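Local coordinates for protein RNA 2',3'-cyclic phosphodiesterase (Deinococcus radiodurans, PDB 5H7E) that belongs to the 2H phosphoesterase superfamily as a LigT-like protein, with an antiparallel sheet flanked by helices, at residues A[73-78]-A[94-99]. Numbering follows the deposited sequence.
Sequences LHVNLR and VKTEAE
Asn76 and Glu97 face each other as an antiparallel hydrogen-bonded pair, gripping each other through both backbone and side chains. Asn76 N reaches Glu97 O at 2.8 Å in a nearly straight bond (173°), and Glu97 N returns to Asn76 O at 2.9 Å. On one face of the sheet the two side chains run alongside each other, the Asn76 amide and Glu97 carboxylate planes only 2° apart. The Glu97 chain leaves with CG anti to its backbone N and then bends at chi2 (-88°), which brings OE1 to where it accepts a bent hydrogen bond from Asn76 ND2 (3.1 Å), somewhat out of the amide plane; ND2 also makes a weak one to Glu97 O. This face is the looser, more solvent-accessible one. Arg78 and Lys95 point the same way along it, touching through their CB atoms, and a sulfate ion lies near the Glu97 side chain.

The two segments belong to a beta hairpin, strands 73-83 and 91-97, within the antiparallel sheet of this LigT-like fold; strand 148-160 continues the sheet beyond 73-83, and strand 127-132 beyond 91-97. The other face of the hairpin is buried and largely apolar. There Val75 crosses Thr96, CG1 coming to 3.7 Å from Thr96 CB, while the methyl Thr96 CG2 meets Leu77 CD2 at 4.0 Å. Leu77 CD2 also approaches Val94 CG1, and helix 16-26 covers Leu77 and Val94 through Leu22. Ala98 CB fits closely against the backbone, 3.2 Å from His74 O, with Val75 CG2 beside it.

Past Ala98 two waters bridge the segments, beside a direct approach of Leu73 CD2 to Glu99 O: one accepts from His74 N and donates to Glu99 O, and the second donates to His74 O (2.7 Å) while accepting from Glu99 N.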
loop_
_atom_site.group_PDB
_atom_site.type_symbol
_atom_site.label_atom_id
_atom_site.label_comp_id
_atom_site.label_asym_id
_atom_site.label_seq_id
_atom_site.Cartn_x
_atom_site.Cartn_y
_atom_site.Cartn_z
ATOM N N LEU A 73 -9.706 -10.167 4.107
ATOM C CA LEU A 73 -8.544 -10.298 4.975
ATOM C C LEU A 73 -8.768 -9.479 6.231
ATOM O O LEU A 73 -9.311 -8.386 6.168
ATOM C CB LEU A 73 -7.272 -9.810 4.280
ATOM C CG LEU A 73 -6.945 -10.557 2.973
ATOM C CD1 LEU A 73 -5.671 -9.953 2.434
ATOM C CD2 LEU A 73 -6.787 -12.048 3.238
ATOM N N HIS A 74 -8.333 -10.000 7.380
ATOM C CA HIS A 74 -8.481 -9.277 8.634
ATOM C C HIS A 74 -7.143 -8.656 8.973
ATOM O O HIS A 74 -6.190 -9.370 9.286
ATOM C CB HIS A 74 -8.966 -10.193 9.737
ATOM C CG HIS A 74 -9.282 -9.436 10.986
ATOM N ND1 HIS A 74 -8.632 -9.652 12.181
ATOM C CD2 HIS A 74 -10.124 -8.393 11.196
ATOM C CE1 HIS A 74 -9.096 -8.813 13.089
ATOM N NE2 HIS A 74 -10.009 -8.045 12.519
ATOM N N VAL A 75 -7.039 -7.323 8.808
ATOM C CA VAL A 75 -5.767 -6.635 8.872
ATOM C C VAL A 75 -5.645 -5.961 10.224
ATOM O O VAL A 75 -6.566 -5.257 10.646
ATOM C CB VAL A 75 -5.662 -5.584 7.761
ATOM C CG1 VAL A 75 -4.203 -4.988 7.734
ATOM C CG2 VAL A 75 -5.989 -6.227 6.372
ATOM N N ASN A 76 -4.525 -6.218 10.914
ATOM C CA ASN A 76 -4.285 -5.670 12.245
ATOM C C ASN A 76 -3.198 -4.620 12.173
ATOM O O ASN A 76 -2.139 -4.881 11.600
ATOM C CB ASN A 76 -3.843 -6.793 13.156
ATOM C CG ASN A 76 -4.880 -7.874 13.228
ATOM O OD1 ASN A 76 -5.902 -7.683 13.866
ATOM N ND2 ASN A 76 -4.618 -9.017 12.596
ATOM N N LEU A 77 -3.455 -3.447 12.755
ATOM C CA LEU A 77 -2.377 -2.494 13.010
ATOM C C LEU A 77 -1.482 -3.008 14.115
ATOM O O LEU A 77 -1.957 -3.656 15.069
ATOM C CB LEU A 77 -2.924 -1.140 13.457
ATOM C CG LEU A 77 -3.824 -0.356 12.504
ATOM C CD1 LEU A 77 -4.174 0.979 13.139
ATOM C CD2 LEU A 77 -3.140 -0.174 11.150
ATOM N N ARG A 78 -0.164 -2.751 13.970
ATOM C CA ARG A 78 0.776 -3.159 14.996
ATOM C C ARG A 78 1.520 -1.902 15.455
ATOM O O ARG A 78 0.873 -0.953 15.881
ATOM C CB ARG A 78 1.694 -4.301 14.500
ATOM C CG ARG A 78 0.865 -5.547 14.026
ATOM C CD ARG A 78 0.192 -6.220 15.261
ATOM N NE ARG A 78 1.173 -6.805 16.175
ATOM C CZ ARG A 78 0.852 -7.415 17.319
ATOM N NH1 ARG A 78 -0.397 -7.382 17.725
ATOM N NH2 ARG A 78 1.798 -7.967 18.093
ATOM N N VAL A 94 3.253 2.618 10.033
ATOM C CA VAL A 94 2.699 1.636 10.985
ATOM C C VAL A 94 2.690 0.274 10.304
ATOM O O VAL A 94 2.283 0.153 9.144
ATOM C CB VAL A 94 1.304 2.026 11.488
ATOM C CG1 VAL A 94 0.270 2.246 10.337
ATOM C CG2 VAL A 94 0.758 0.996 12.478
ATOM N N LYS A 95 3.188 -0.746 11.019
ATOM C CA LYS A 95 3.173 -2.105 10.489
ATOM C C LYS A 95 1.751 -2.653 10.489
ATOM O O LYS A 95 0.974 -2.394 11.406
ATOM C CB LYS A 95 4.069 -2.973 11.355
ATOM C CG LYS A 95 4.035 -4.457 10.976
ATOM C CD LYS A 95 5.048 -5.197 11.914
ATOM C CE LYS A 95 5.132 -6.666 11.620
ATOM N NZ LYS A 95 3.771 -7.229 11.569
ATOM N N THR A 96 1.414 -3.457 9.458
ATOM C CA THR A 96 0.117 -4.132 9.397
ATOM C C THR A 96 0.382 -5.616 9.240
ATOM O O THR A 96 1.384 -6.010 8.638
ATOM C CB THR A 96 -0.746 -3.670 8.232
ATOM O OG1 THR A 96 0.029 -3.785 7.019
ATOM C CG2 THR A 96 -1.090 -2.182 8.373
ATOM N N GLU A 97 -0.490 -6.424 9.859
ATOM C CA GLU A 97 -0.347 -7.890 9.759
ATOM C C GLU A 97 -1.693 -8.464 9.368
ATOM O O GLU A 97 -2.713 -8.017 9.868
ATOM C CB GLU A 97 0.074 -8.486 11.093
ATOM C CG GLU A 97 0.292 -9.999 11.090
ATOM C CD GLU A 97 -0.981 -10.818 11.372
ATOM O OE1 GLU A 97 -1.902 -10.308 12.044
ATOM O OE2 GLU A 97 -1.047 -11.984 10.915
ATOM N N ALA A 98 -1.701 -9.488 8.489
ATOM C CA ALA A 98 -2.943 -10.207 8.201
ATOM C C ALA A 98 -2.577 -11.594 7.711
ATOM O O ALA A 98 -1.699 -11.718 6.863
ATOM C CB ALA A 98 -3.802 -9.502 7.115
ATOM N N GLU A 99 -3.333 -12.600 8.154
ATOM C CA GLU A 99 -3.144 -13.929 7.557
ATOM C C GLU A 99 -3.378 -13.864 6.050
ATOM O O GLU A 99 -4.404 -13.362 5.583
ATOM C CB GLU A 99 -4.130 -14.920 8.196
ATOM C CG GLU A 99 -3.902 -16.364 7.709
ATOM C CD GLU A 99 -4.955 -17.350 8.160
ATOM O OE1 GLU A 99 -5.987 -16.941 8.758
ATOM O OE2 GLU A 99 -4.742 -18.564 7.919
HETATM O O HOH W 1 -6.754 -12.502 7.036
HETATM O O HOH W 2 -5.689 -11.993 9.724
#